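Local coordinates for sorbitol dehydrogenase (Gluconobacter oxydans, PDB 5ITG), which probably oxidises D-sorbitol to L-sorbose with a nicotinamide cofactor, at residues A[40-45]-A[96-101]; A[70-75]-A[102-107]; A[80-85]-A[253-258]. One frame throughout, in Å; residues are numbered along the deposited sequence.

Interaction 1 of 3, residues A[40-45]-A[96-101]; sequences HEAFYV and RVMGAL
The methyl end of Met98, a selenomethionine, is pressed against the helix backbone at Ala42 and Phe43. Met98 CE sits 3.4 Å from Phe43 CA. Met98 CE is also 3.5 Å from Ala42 O and 4.0 Å from Ala42 CB. One methyl group therefore touches the first turn of helix 41-45 at backbone and side-chain atoms alike. The chain of Met98 folds to get there. CG lies beside its own backbone N, and bends at chi2 (-85°) and chi3 (-72°) turn CE toward the helix. SE lies obliquely to the Phe43 ring.

Ala100 extends this packed zone toward the next part of the helix. Ala100 CB lies 3.8 Å from Ala42 O. The small residues allow the chains to come close, with Ala42 CA and Ala100 CA 6.1 Å apart. No hydrogen bond joins the two segments, and the packing is mainly apolar.

The two ends of the contact are looser. Val45 CG1 only just reaches Ala100 CB, at 4.2 Å. At the other end, toward solvent, Arg96 is partly exposed. Arg96 NH1 approaches Phe43 CE1 no closer than 4.2 Å, obliquely to the ring. Phe43 has other partners: Arg230 makes a cation-pi contact with its ring, and His261 meets it edge-to-face.

Helix 41-45 and strand 96-98 run nearly at right angles, at 97°. Strand 93-106 is flanked in the sheet by strands 82-87 and 56-61. Backbone hydrogen bonds join Arg96 with Leu84, Met98 with Tyr82, and Ala100 with Ile57. Ala42 also packs on Tyr82, and Val45 on Ile28 of strand 26-31. Helix 41-46 thus lies across several strands of the Rossmann domain's sheet.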
loop_
_atom_site.group_PDB
_atom_site.type_symbol
_atom_site.label_atom_id
_atom_site.label_comp_id
_atom_site.label_asym_id
_atom_site.label_seq_id
_atom_site.Cartn_x
_atom_site.Cartn_y
_atom_site.Cartn_z
ATOM N N HIS A 40 -6.296 4.139 -7.597
ATOM C CA HIS A 40 -5.489 5.155 -6.934
ATOM C C HIS A 40 -4.808 6.067 -7.954
ATOM O O HIS A 40 -5.323 7.142 -8.255
ATOM C CB HIS A 40 -4.466 4.464 -6.014
ATOM C CG HIS A 40 -3.660 5.406 -5.174
ATOM N ND1 HIS A 40 -2.457 5.930 -5.592
ATOM C CD2 HIS A 40 -3.886 5.921 -3.941
ATOM C CE1 HIS A 40 -1.974 6.725 -4.652
ATOM N NE2 HIS A 40 -2.822 6.736 -3.639
ATOM N N GLU A 41 -3.676 5.640 -8.508
ATOM C CA GLU A 41 -2.976 6.465 -9.493
ATOM C C GLU A 41 -3.895 6.914 -10.638
ATOM O O GLU A 41 -3.964 8.100 -10.967
ATOM C CB GLU A 41 -1.780 5.714 -10.080
ATOM C CG GLU A 41 -0.891 6.609 -10.949
ATOM C CD GLU A 41 0.199 5.847 -11.673
ATOM O OE1 GLU A 41 0.738 4.885 -11.087
ATOM O OE2 GLU A 41 0.534 6.221 -12.822
ATOM N N ALA A 42 -4.596 5.969 -11.249
ATOM C CA ALA A 42 -5.494 6.298 -12.352
ATOM C C ALA A 42 -6.590 7.244 -11.879
ATOM O O ALA A 42 -7.062 8.105 -12.630
ATOM C CB ALA A 42 -6.111 5.018 -12.927
ATOM N N PHE A 43 -6.985 7.078 -10.620
ATOM C CA PHE A 43 -8.030 7.890 -9.989
ATOM C C PHE A 43 -7.636 9.359 -9.896
ATOM O O PHE A 43 -8.429 10.245 -10.235
ATOM C CB PHE A 43 -8.319 7.342 -8.584
ATOM C CG PHE A 43 -9.373 8.099 -7.833
ATOM C CD1 PHE A 43 -10.721 7.937 -8.143
ATOM C CD2 PHE A 43 -9.022 8.955 -6.796
ATOM C CE1 PHE A 43 -11.710 8.615 -7.426
ATOM C CE2 PHE A 43 -9.999 9.641 -6.071
ATOM C CZ PHE A 43 -11.348 9.469 -6.387
ATOM N N TYR A 44 -6.418 9.626 -9.430
ATOM C CA TYR A 44 -5.950 11.009 -9.311
ATOM C C TYR A 44 -5.747 11.658 -10.679
ATOM O O TYR A 44 -6.103 12.824 -10.882
ATOM C CB TYR A 44 -4.646 11.070 -8.504
ATOM C CG TYR A 44 -4.846 10.877 -7.015
ATOM C CD1 TYR A 44 -5.318 11.918 -6.212
ATOM C CD2 TYR A 44 -4.573 9.648 -6.409
ATOM C CE1 TYR A 44 -5.514 11.744 -4.837
ATOM C CE2 TYR A 44 -4.767 9.458 -5.037
ATOM C CZ TYR A 44 -5.237 10.506 -4.258
ATOM O OH TYR A 44 -5.434 10.312 -2.909
ATOM N N VAL A 45 -5.182 10.906 -11.620
ATOM C CA VAL A 45 -4.956 11.438 -12.953
ATOM C C VAL A 45 -6.287 11.805 -13.608
ATOM O O VAL A 45 -6.400 12.834 -14.285
ATOM C CB VAL A 45 -4.194 10.417 -13.829
ATOM C CG1 VAL A 45 -4.187 10.869 -15.286
ATOM C CG2 VAL A 45 -2.760 10.283 -13.318
ATOM N N ARG A 96 -18.352 5.403 -11.014
ATOM C CA ARG A 96 -17.938 6.210 -12.152
ATOM C C ARG A 96 -17.174 5.374 -13.170
ATOM O O ARG A 96 -16.567 4.356 -12.827
ATOM C CB ARG A 96 -17.055 7.367 -11.675
ATOM C CG ARG A 96 -15.749 6.924 -11.016
ATOM C CD ARG A 96 -15.018 8.112 -10.421
ATOM N NE ARG A 96 -14.791 9.147 -11.423
ATOM C CZ ARG A 96 -14.489 10.410 -11.142
ATOM N NH1 ARG A 96 -14.377 10.805 -9.880
ATOM N NH2 ARG A 96 -14.299 11.280 -12.125
ATOM N N VAL A 97 -17.223 5.801 -14.427
ATOM C CA VAL A 97 -16.516 5.114 -15.497
ATOM C C VAL A 97 -15.227 5.898 -15.710
ATOM O O VAL A 97 -15.253 7.081 -16.042
ATOM C CB VAL A 97 -17.353 5.089 -16.798
ATOM C CG1 VAL A 97 -16.578 4.404 -17.913
ATOM C CG2 VAL A 97 -18.660 4.363 -16.547
HETATM N N MSE A 98 -14.105 5.223 -15.500
HETATM C CA MSE A 98 -12.780 5.815 -15.617
HETATM C C MSE A 98 -12.235 5.795 -17.044
HETATM O O MSE A 98 -12.278 4.765 -17.709
HETATM C CB MSE A 98 -11.821 5.049 -14.706
HETATM C CG MSE A 98 -12.272 4.966 -13.258
HETATM SE SE MSE A 98 -11.730 6.522 -12.277
HETATM C CE MSE A 98 -9.842 6.108 -12.191
ATOM N N GLY A 99 -11.694 6.922 -17.497
ATOM C CA GLY A 99 -11.155 6.982 -18.845
ATOM C C GLY A 99 -9.667 7.275 -18.987
ATOM O O GLY A 99 -9.149 7.294 -20.105
ATOM N N ALA A 100 -8.968 7.477 -17.871
ATOM C CA ALA A 100 -7.538 7.794 -17.902
ATOM C C ALA A 100 -6.630 6.774 -18.604
ATOM O O ALA A 100 -5.628 7.152 -19.213
ATOM C CB ALA A 100 -7.029 8.042 -16.479
ATOM N N LEU A 101 -6.973 5.494 -18.506
ATOM C CA LEU A 101 -6.188 4.423 -19.125
ATOM C C LEU A 101 -6.626 4.309 -20.580
ATOM O O LEU A 101 -7.691 3.764 -20.863
ATOM C CB LEU A 101 -6.446 3.104 -18.394
ATOM C CG LEU A 101 -5.654 1.862 -18.800
ATOM C CD1 LEU A 101 -4.165 2.090 -18.578
ATOM C CD2 LEU A 101 -6.138 0.682 -17.980
#

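Interaction 2 of 3, residues A[70-75]-A[102-107]; sequences KKAEEF and RDYLLA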
loop_
_atom_site.group_PDB
_atom_site.type_symbol
_atom_site.label_atom_id
_atom_site.label_comp_id
_atom_site.label_asym_id
_atom_site.label_seq_id
_atom_site.Cartn_x
_atom_site.Cartn_y
_atom_site.Cartn_z
ATOM N N LYS A 70 -6.283 -12.734 -21.971
ATOM C CA LYS A 70 -7.724 -12.596 -21.769
ATOM C C LYS A 70 -8.018 -11.221 -21.165
ATOM O O LYS A 70 -8.885 -10.485 -21.642
ATOM C CB LYS A 70 -8.224 -13.699 -20.829
ATOM C CG LYS A 70 -9.734 -13.749 -20.646
ATOM C CD LYS A 70 -10.436 -14.150 -21.935
ATOM C CE LYS A 70 -11.937 -14.295 -21.729
ATOM N NZ LYS A 70 -12.581 -13.011 -21.335
ATOM N N LYS A 71 -7.283 -10.884 -20.111
ATOM C CA LYS A 71 -7.434 -9.603 -19.433
ATOM C C LYS A 71 -7.241 -8.455 -20.420
ATOM O O LYS A 71 -8.063 -7.540 -20.497
ATOM C CB LYS A 71 -6.403 -9.502 -18.306
ATOM C CG LYS A 71 -6.421 -8.191 -17.529
ATOM C CD LYS A 71 -5.276 -8.151 -16.514
ATOM C CE LYS A 71 -5.209 -6.810 -15.792
ATOM N NZ LYS A 71 -4.064 -6.767 -14.843
ATOM N N ALA A 72 -6.149 -8.512 -21.176
ATOM C CA ALA A 72 -5.844 -7.480 -22.159
ATOM C C ALA A 72 -6.960 -7.358 -23.192
ATOM O O ALA A 72 -7.277 -6.260 -23.645
ATOM C CB ALA A 72 -4.521 -7.795 -22.852
ATOM N N GLU A 73 -7.553 -8.489 -23.561
ATOM C CA GLU A 73 -8.634 -8.492 -24.542
ATOM C C GLU A 73 -9.883 -7.845 -23.966
ATOM O O GLU A 73 -10.569 -7.088 -24.648
ATOM C CB GLU A 73 -8.945 -9.923 -24.986
ATOM C CG GLU A 73 -7.795 -10.591 -25.718
ATOM C CD GLU A 73 -8.082 -12.036 -26.081
ATOM O OE1 GLU A 73 -8.278 -12.862 -25.161
ATOM O OE2 GLU A 73 -8.108 -12.344 -27.290
ATOM N N GLU A 74 -10.172 -8.136 -22.702
ATOM C CA GLU A 74 -11.346 -7.570 -22.053
ATOM C C GLU A 74 -11.226 -6.056 -21.918
ATOM O O GLU A 74 -12.219 -5.335 -22.029
ATOM C CB GLU A 74 -11.550 -8.212 -20.683
ATOM C CG GLU A 74 -11.804 -9.703 -20.746
ATOM C CD GLU A 74 -12.255 -10.274 -19.419
ATOM O OE1 GLU A 74 -11.523 -10.118 -18.422
ATOM O OE2 GLU A 74 -13.345 -10.879 -19.374
ATOM N N PHE A 75 -10.007 -5.578 -21.674
ATOM C CA PHE A 75 -9.751 -4.142 -21.550
ATOM C C PHE A 75 -9.987 -3.470 -22.901
ATOM O O PHE A 75 -10.769 -2.525 -23.010
ATOM C CB PHE A 75 -8.307 -3.891 -21.097
ATOM C CG PHE A 75 -8.150 -3.733 -19.606
ATOM C CD1 PHE A 75 -8.539 -2.552 -18.972
ATOM C CD2 PHE A 75 -7.621 -4.763 -18.833
ATOM C CE1 PHE A 75 -8.402 -2.402 -17.588
ATOM C CE2 PHE A 75 -7.481 -4.624 -17.446
ATOM C CZ PHE A 75 -7.874 -3.440 -16.826
ATOM N N ARG A 102 -5.801 4.814 -21.497
ATOM C CA ARG A 102 -6.155 4.807 -22.912
ATOM C C ARG A 102 -5.670 3.634 -23.752
ATOM O O ARG A 102 -6.093 3.472 -24.895
ATOM C CB ARG A 102 -5.716 6.123 -23.561
ATOM C CG ARG A 102 -6.544 7.336 -23.131
ATOM C CD ARG A 102 -8.001 7.219 -23.577
ATOM N NE ARG A 102 -8.833 6.488 -22.621
ATOM C CZ ARG A 102 -9.624 5.464 -22.935
ATOM N NH1 ARG A 102 -9.695 5.033 -24.188
ATOM N NH2 ARG A 102 -10.355 4.875 -21.996
ATOM N N ASP A 103 -4.780 2.819 -23.205
ATOM C CA ASP A 103 -4.304 1.656 -23.936
ATOM C C ASP A 103 -3.745 0.651 -22.947
ATOM O O ASP A 103 -3.235 1.027 -21.887
ATOM C CB ASP A 103 -3.215 2.044 -24.942
ATOM C CG ASP A 103 -3.173 1.111 -26.149
ATOM O OD1 ASP A 103 -3.637 -0.047 -26.036
ATOM O OD2 ASP A 103 -2.669 1.538 -27.211
ATOM N N TYR A 104 -3.856 -0.626 -23.292
ATOM C CA TYR A 104 -3.353 -1.700 -22.449
ATOM C C TYR A 104 -2.549 -2.636 -23.345
ATOM O O TYR A 104 -3.105 -3.306 -24.217
ATOM C CB TYR A 104 -4.518 -2.448 -21.800
ATOM C CG TYR A 104 -4.106 -3.504 -20.798
ATOM C CD1 TYR A 104 -3.472 -4.679 -21.206
ATOM C CD2 TYR A 104 -4.353 -3.329 -19.436
ATOM C CE1 TYR A 104 -3.093 -5.654 -20.277
ATOM C CE2 TYR A 104 -3.980 -4.296 -18.501
ATOM C CZ TYR A 104 -3.351 -5.454 -18.926
ATOM O OH TYR A 104 -2.981 -6.403 -18.002
ATOM N N LEU A 105 -1.239 -2.671 -23.133
ATOM C CA LEU A 105 -0.367 -3.515 -23.937
ATOM C C LEU A 105 0.229 -4.680 -23.177
ATOM O O LEU A 105 0.608 -4.553 -22.014
ATOM C CB LEU A 105 0.789 -2.698 -24.520
ATOM C CG LEU A 105 0.508 -1.642 -25.588
ATOM C CD1 LEU A 105 -0.367 -0.537 -25.036
ATOM C CD2 LEU A 105 1.838 -1.079 -26.079
ATOM N N LEU A 106 0.302 -5.822 -23.848
ATOM C CA LEU A 106 0.917 -7.008 -23.279
ATOM C C LEU A 106 2.335 -7.003 -23.843
ATOM O O LEU A 106 2.542 -7.298 -25.024
ATOM C CB LEU A 106 0.182 -8.269 -23.728
ATOM C CG LEU A 106 -0.902 -8.788 -22.789
ATOM C CD1 LEU A 106 -1.653 -9.934 -23.452
ATOM C CD2 LEU A 106 -0.259 -9.244 -21.492
ATOM N N ALA A 107 3.302 -6.651 -23.001
ATOM C CA ALA A 107 4.700 -6.579 -23.410
ATOM C C ALA A 107 5.171 -7.751 -24.266
ATOM O O ALA A 107 5.734 -7.552 -25.342
ATOM C CB ALA A 107 5.596 -6.438 -22.179
#
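Helix 70-75 runs roughly antiparallel to strand 102-106, at 162° with the axes 8.5 Å apart, and Ala72 and Tyr104 are nearest, CA to CA. Tyr104 carries the contact. Its CG is anti to the backbone N (chi1 -175°), which sends the ring toward the helix. There it forms an offset stack with Phe75, centroids 4.7 Å apart and planes at 14°. Tyr104 CD2 lies over one face of the Phe75 ring, toward the rim. Ala72 CB is 3.6 Å from Tyr104 CE1. Ala72 CB also meets Leu106 CD1 at 3.6 Å, so the alanine methyl touches both strand side chains. The extended Lys71 chain crosses Tyr104 at about a right angle, with Lys71 CE 3.2 Å from Tyr104 OH. Lys71 NZ goes on to hydrogen-bond Val33 O. An alanine in place of Tyr104 would probably leave the Phe75 face without its stacking partner and open a gap beside Ala72 and Lys71. Leu105 points away from helix 66-77 and touches His117 of helix 111-119. Strand 56-61 pairs with this part of the strand through Gly59 and Gly61.

Interaction 3 of 3, residues A[80-85]-A[253-258]; sequences CLYSLT and LPLVAE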
loop_
_atom_site.group_PDB
_atom_site.type_symbol
_atom_site.label_atom_id
_atom_site.label_comp_id
_atom_site.label_asym_id
_atom_site.label_seq_id
_atom_site.Cartn_x
_atom_site.Cartn_y
_atom_site.Cartn_z
ATOM N N CYS A 80 -10.739 0.160 -22.916
ATOM C CA CYS A 80 -9.952 0.350 -21.701
ATOM C C CYS A 80 -10.707 1.066 -20.585
ATOM O O CYS A 80 -10.121 1.421 -19.561
ATOM C CB CYS A 80 -8.648 1.085 -22.020
ATOM S SG CYS A 80 -7.439 0.044 -22.889
ATOM N N LEU A 81 -12.006 1.267 -20.785
ATOM C CA LEU A 81 -12.857 1.915 -19.787
ATOM C C LEU A 81 -13.289 0.881 -18.747
ATOM O O LEU A 81 -13.497 -0.286 -19.075
ATOM C CB LEU A 81 -14.116 2.487 -20.443
ATOM C CG LEU A 81 -14.015 3.616 -21.470
ATOM C CD1 LEU A 81 -15.325 3.690 -22.245
ATOM C CD2 LEU A 81 -13.718 4.941 -20.783
ATOM N N TYR A 82 -13.425 1.310 -17.499
ATOM C CA TYR A 82 -13.859 0.414 -16.429
ATOM C C TYR A 82 -14.584 1.219 -15.361
ATOM O O TYR A 82 -14.441 2.441 -15.291
ATOM C CB TYR A 82 -12.672 -0.330 -15.808
ATOM C CG TYR A 82 -11.629 0.567 -15.196
ATOM C CD1 TYR A 82 -10.624 1.133 -15.978
ATOM C CD2 TYR A 82 -11.655 0.869 -13.836
ATOM C CE1 TYR A 82 -9.664 1.983 -15.420
ATOM C CE2 TYR A 82 -10.706 1.715 -13.268
ATOM C CZ TYR A 82 -9.713 2.268 -14.066
ATOM O OH TYR A 82 -8.776 3.109 -13.512
ATOM N N SER A 83 -15.374 0.544 -14.536
ATOM C CA SER A 83 -16.109 1.249 -13.498
ATOM C C SER A 83 -15.453 1.113 -12.136
ATOM O O SER A 83 -14.933 0.060 -11.775
ATOM C CB SER A 83 -17.550 0.746 -13.413
ATOM O OG SER A 83 -17.599 -0.583 -12.938
ATOM N N LEU A 84 -15.485 2.200 -11.385
ATOM C CA LEU A 84 -14.914 2.217 -10.055
ATOM C C LEU A 84 -15.978 2.647 -9.071
ATOM O O LEU A 84 -16.480 3.768 -9.139
ATOM C CB LEU A 84 -13.730 3.188 -9.978
ATOM C CG LEU A 84 -13.191 3.441 -8.561
ATOM C CD1 LEU A 84 -12.761 2.123 -7.929
ATOM C CD2 LEU A 84 -12.015 4.417 -8.618
ATOM N N THR A 85 -16.339 1.738 -8.173
ATOM C CA THR A 85 -17.319 2.035 -7.144
ATOM C C THR A 85 -16.516 2.456 -5.914
ATOM O O THR A 85 -15.515 1.823 -5.580
ATOM C CB THR A 85 -18.159 0.792 -6.793
ATOM O OG1 THR A 85 -18.858 0.345 -7.960
ATOM C CG2 THR A 85 -19.172 1.118 -5.697
ATOM N N LEU A 253 -14.556 -5.669 -16.000
ATOM C CA LEU A 253 -13.472 -5.329 -15.081
ATOM C C LEU A 253 -13.880 -4.331 -13.990
ATOM O O LEU A 253 -13.226 -3.307 -13.799
ATOM C CB LEU A 253 -12.307 -4.751 -15.887
ATOM C CG LEU A 253 -11.880 -5.645 -17.053
ATOM C CD1 LEU A 253 -11.047 -4.856 -18.041
ATOM C CD2 LEU A 253 -11.115 -6.845 -16.511
ATOM N N PRO A 254 -14.956 -4.625 -13.247
ATOM C CA PRO A 254 -15.399 -3.715 -12.189
ATOM C C PRO A 254 -14.549 -3.864 -10.936
ATOM O O PRO A 254 -14.053 -4.947 -10.646
ATOM C CB PRO A 254 -16.829 -4.166 -11.943
ATOM C CG PRO A 254 -16.689 -5.651 -12.050
ATOM C CD PRO A 254 -15.822 -5.817 -13.301
ATOM N N LEU A 255 -14.377 -2.773 -10.201
ATOM C CA LEU A 255 -13.617 -2.827 -8.961
ATOM C C LEU A 255 -14.221 -1.831 -7.981
ATOM O O LEU A 255 -14.993 -0.941 -8.368
ATOM C CB LEU A 255 -12.126 -2.532 -9.197
ATOM C CG LEU A 255 -11.632 -1.107 -9.446
ATOM C CD1 LEU A 255 -10.111 -1.116 -9.493
ATOM C CD2 LEU A 255 -12.206 -0.561 -10.738
ATOM N N VAL A 256 -13.874 -1.995 -6.711
ATOM C CA VAL A 256 -14.399 -1.140 -5.661
ATOM C C VAL A 256 -13.283 -0.746 -4.694
ATOM O O VAL A 256 -12.324 -1.483 -4.502
ATOM C CB VAL A 256 -15.541 -1.877 -4.908
ATOM C CG1 VAL A 256 -15.053 -3.227 -4.415
ATOM C CG2 VAL A 256 -16.057 -1.032 -3.758
ATOM N N ALA A 257 -13.406 0.436 -4.108
ATOM C CA ALA A 257 -12.406 0.924 -3.167
ATOM C C ALA A 257 -13.114 1.752 -2.110
ATOM O O ALA A 257 -14.254 2.172 -2.314
ATOM C CB ALA A 257 -11.373 1.781 -3.894
ATOM N N GLU A 258 -12.442 1.976 -0.981
ATOM C CA GLU A 258 -13.023 2.785 0.086
ATOM C C GLU A 258 -13.017 4.220 -0.427
ATOM O O GLU A 258 -12.227 4.565 -1.313
ATOM C CB GLU A 258 -12.182 2.679 1.369
ATOM C CG GLU A 258 -10.778 3.252 1.251
ATOM C CD GLU A 258 -9.965 3.106 2.530
ATOM O OE1 GLU A 258 -10.557 3.144 3.632
ATOM O OE2 GLU A 258 -8.727 2.972 2.434
HETATM O O HOH W 1 -17.417 -0.905 -10.091
#
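Tyr82 and Leu255 both place CG between the backbone N and the carbonyl carbon (chi1 60° and 76°), and these turns bring an aromatic edge against a leucine methyl. Leu255 CD2 lies near the plane of the Tyr82 ring, 3.5 Å from Tyr82 CD2. The fit is tight, since Leu255 CD2 is also 3.0 Å from Ser83 O. Leu84 CD1 packs on Leu255 CG at 3.7 Å.

Backbone bonds hold the strands in register. Leu255 N donates to Ser83 O at 3.3 Å. Thr85 N donates to Leu255 O at 3.0 Å, almost straight at 176° and in the carbonyl plane. Ala257 N donates to Thr85 O at 2.9 Å. Leu255 O has a second donor, a water 3.0 Å away. That water also donates to Ser83 OG at 2.9 Å and hydrogen-bonds Thr85 OG1. It ties two hydroxyls of one strand to a carbonyl of the other. Ser83 OG has a further partner in Asp251, and Tyr82 OH bonds Arg38 O.

The two faces are covered by different helices. Leu84 and Leu255 pack on helix 35-39, while Thr85 and Val256 meet Leu243 of helix 237-247. Leu255 bonds to the residues before and after Leu84, and Thr85 bonds to those before and after Val256. This is the standard ladder of a parallel beta pair. It joins strand 255-258 to strand 82-87 in the mixed sheet of the Rossmann domain, between strands far apart in sequence.

Strand 93-106 connects interactions 1 and 2, whose centres lie 16 Å apart. They meet where Leu101 CD2 packs 3.8 Å from Phe75 CE1. Interactions 1 and 3 are closer, at 9 Å between centres. Leu101 O lies 3.1 Å from Cys80 CB, a packing contact beside the pairing of strands 82-87 and 93-106. Interactions 2 and 3 meet at the end of helix 66-77. Phe75 O lies 2.7 Å from Cys80 N, probably a hydrogen bond, and Phe75 CG is 3.5 Å from Leu253 CD1. All three contacts therefore belong to one connected part of the Rossmann domain. The crystal is substrate-free, and these contacts involve no ligand.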